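Local atomic coordinates of ML032222a iGluR (PDB entry 4YKK), a protein that probably acts as a ctenophore ionotropic glutamate receptor, with a ligand-binding domain that binds glycine. Residues Ala111-Val116 with Ile186-Val191. Numbering follows the deposited sequence.
Sequences AGIKAV and IDEGPV. With GLY (glycine), chain G.
G112 O accepts a hydrogen bond from G189 N (2.9 Å), where strand 183-188 turns into helix 189-195. K114 and D187 form the antiparallel hydrogen-bonded pair beside it: K114 N donates to D187 O at 2.8 Å, and D187 N returns a bond to K114 O. G189 brings no side chain to a site hemmed in by G112 O and the P190 ring; the proline, lacking an N-H, suits a first helical turn, whose N-H groups have no backbone acceptor within the helix, and its CD lies 3.9 Å from A111 CB. Branched I113 and I186 suit a buried sheet, meeting CG2 to CG2 at 3.6 Å, while small A115 lies against I186 CG1.

E188, at the N-cap, leads out to the ligand. Its CB skirts G112 O at 4.0 Å; with chi1 at -61°, CG sits beside the backbone N and comes 4.4 Å from I113 CD1. Beyond CG the chain is extended, bringing CD to 3.5 Å from the N of the bound glycine and OE1 to 2.8 Å from the same atom, consistent with a carboxylate facing the ligand's ammonium group; OE2 stands farther from it. OE1 is also hydrogen-bonded to Y214 OH and OE2 to S93 OG, which steadies the carboxylate. Strand 109-118 is flanked on its other edge by strand 202-218 and strand 183-188 by 137-141, while helix 145-152 packs on I113, D187 and E188.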
loop_
_atom_site.group_PDB
_atom_site.type_symbol
_atom_site.label_atom_id
_atom_site.label_comp_id
_atom_site.label_asym_id
_atom_site.label_seq_id
_atom_site.Cartn_x
_atom_site.Cartn_y
_atom_site.Cartn_z
ATOM N N ALA B 111 4.231 5.482 -2.598
ATOM C CA ALA B 111 5.149 6.591 -2.830
ATOM C C ALA B 111 6.542 6.239 -2.340
ATOM O O ALA B 111 6.734 5.345 -1.531
ATOM C CB ALA B 111 4.652 7.839 -2.141
ATOM N N GLY B 112 7.530 6.960 -2.859
ATOM C CA GLY B 112 8.897 6.810 -2.396
ATOM C C GLY B 112 9.578 8.151 -2.270
ATOM O O GLY B 112 9.048 9.154 -2.726
ATOM N N ILE B 113 10.737 8.159 -1.628
ATOM C CA ILE B 113 11.571 9.357 -1.560
ATOM C C ILE B 113 12.309 9.517 -2.855
ATOM O O ILE B 113 12.870 8.540 -3.370
ATOM C CB ILE B 113 12.596 9.267 -0.409
ATOM C CG1 ILE B 113 11.904 9.091 0.938
ATOM C CG2 ILE B 113 13.527 10.507 -0.377
ATOM C CD1 ILE B 113 10.862 10.167 1.247
ATOM N N LYS B 114 12.327 10.743 -3.365
ATOM C CA LYS B 114 13.017 11.060 -4.615
ATOM C C LYS B 114 13.847 12.304 -4.402
ATOM O O LYS B 114 13.394 13.289 -3.832
ATOM C CB LYS B 114 12.011 11.287 -5.727
ATOM C CG LYS B 114 12.679 11.555 -7.067
ATOM C CD LYS B 114 11.685 11.646 -8.184
ATOM C CE LYS B 114 12.391 11.784 -9.526
ATOM N NZ LYS B 114 13.221 10.587 -9.857
ATOM N N ALA B 115 15.077 12.258 -4.910
ATOM C CA ALA B 115 15.981 13.407 -4.896
ATOM C C ALA B 115 16.163 13.915 -6.308
ATOM O O ALA B 115 16.342 13.123 -7.226
ATOM C CB ALA B 115 17.299 13.015 -4.314
ATOM N N VAL B 116 16.080 15.219 -6.465
ATOM C CA VAL B 116 16.248 15.853 -7.769
ATOM C C VAL B 116 17.260 16.972 -7.676
ATOM O O VAL B 116 17.518 17.501 -6.598
ATOM C CB VAL B 116 14.911 16.410 -8.330
ATOM C CG1 VAL B 116 13.950 15.259 -8.625
ATOM C CG2 VAL B 116 14.292 17.439 -7.400
ATOM N N ILE B 186 15.306 16.917 -1.756
ATOM C CA ILE B 186 14.935 15.554 -1.431
ATOM C C ILE B 186 13.504 15.566 -0.896
ATOM O O ILE B 186 13.242 16.177 0.142
ATOM C CB ILE B 186 15.884 14.950 -0.363
ATOM C CG1 ILE B 186 17.351 14.999 -0.833
ATOM C CG2 ILE B 186 15.482 13.512 -0.008
ATOM C CD1 ILE B 186 18.347 14.654 0.265
ATOM N N ASP B 187 12.579 14.939 -1.630
ATOM C CA ASP B 187 11.162 14.940 -1.222
ATOM C C ASP B 187 10.508 13.653 -1.697
ATOM O O ASP B 187 11.118 12.584 -1.591
ATOM C CB ASP B 187 10.439 16.223 -1.648
ATOM C CG ASP B 187 9.158 16.459 -0.853
ATOM O OD1 ASP B 187 9.255 16.932 0.290
ATOM O OD2 ASP B 187 8.064 16.153 -1.386
ATOM N N GLU B 188 9.274 13.747 -2.182
ATOM C CA GLU B 188 8.464 12.571 -2.509
ATOM C C GLU B 188 8.163 12.474 -3.987
ATOM O O GLU B 188 7.828 13.464 -4.634
ATOM C CB GLU B 188 7.164 12.581 -1.718
ATOM C CG GLU B 188 7.404 12.552 -0.217
ATOM C CD GLU B 188 6.163 12.673 0.630
ATOM O OE1 GLU B 188 5.080 13.029 0.110
ATOM O OE2 GLU B 188 6.286 12.426 1.853
ATOM N N GLY B 189 8.299 11.272 -4.527
ATOM C CA GLY B 189 8.100 11.018 -5.936
ATOM C C GLY B 189 6.876 11.658 -6.583
ATOM O O GLY B 189 6.999 12.365 -7.584
ATOM N N PRO B 190 5.672 11.374 -6.058
ATOM C CA PRO B 190 4.482 11.853 -6.765
ATOM C C PRO B 190 4.365 13.375 -6.756
ATOM O O PRO B 190 3.932 13.954 -7.760
ATOM C CB PRO B 190 3.328 11.198 -5.996
ATOM C CG PRO B 190 3.951 9.932 -5.421
ATOM C CD PRO B 190 5.339 10.383 -5.026
ATOM N N VAL B 191 4.760 13.991 -5.646
ATOM C CA VAL B 191 4.746 15.428 -5.515
ATOM C C VAL B 191 5.714 16.080 -6.499
ATOM O O VAL B 191 5.365 17.016 -7.220
ATOM C CB VAL B 191 5.095 15.807 -4.069
ATOM C CG1 VAL B 191 5.195 17.310 -3.901
ATOM C CG2 VAL B 191 4.033 15.276 -3.137
HETATM N N GLY G . 3.255 13.964 2.061
HETATM C CA GLY G . 4.039 14.744 3.006
HETATM C C GLY G . 3.983 14.204 4.420
HETATM O O GLY G . 4.672 14.737 5.308
HETATM O OXT GLY G . 3.256 13.234 4.682
#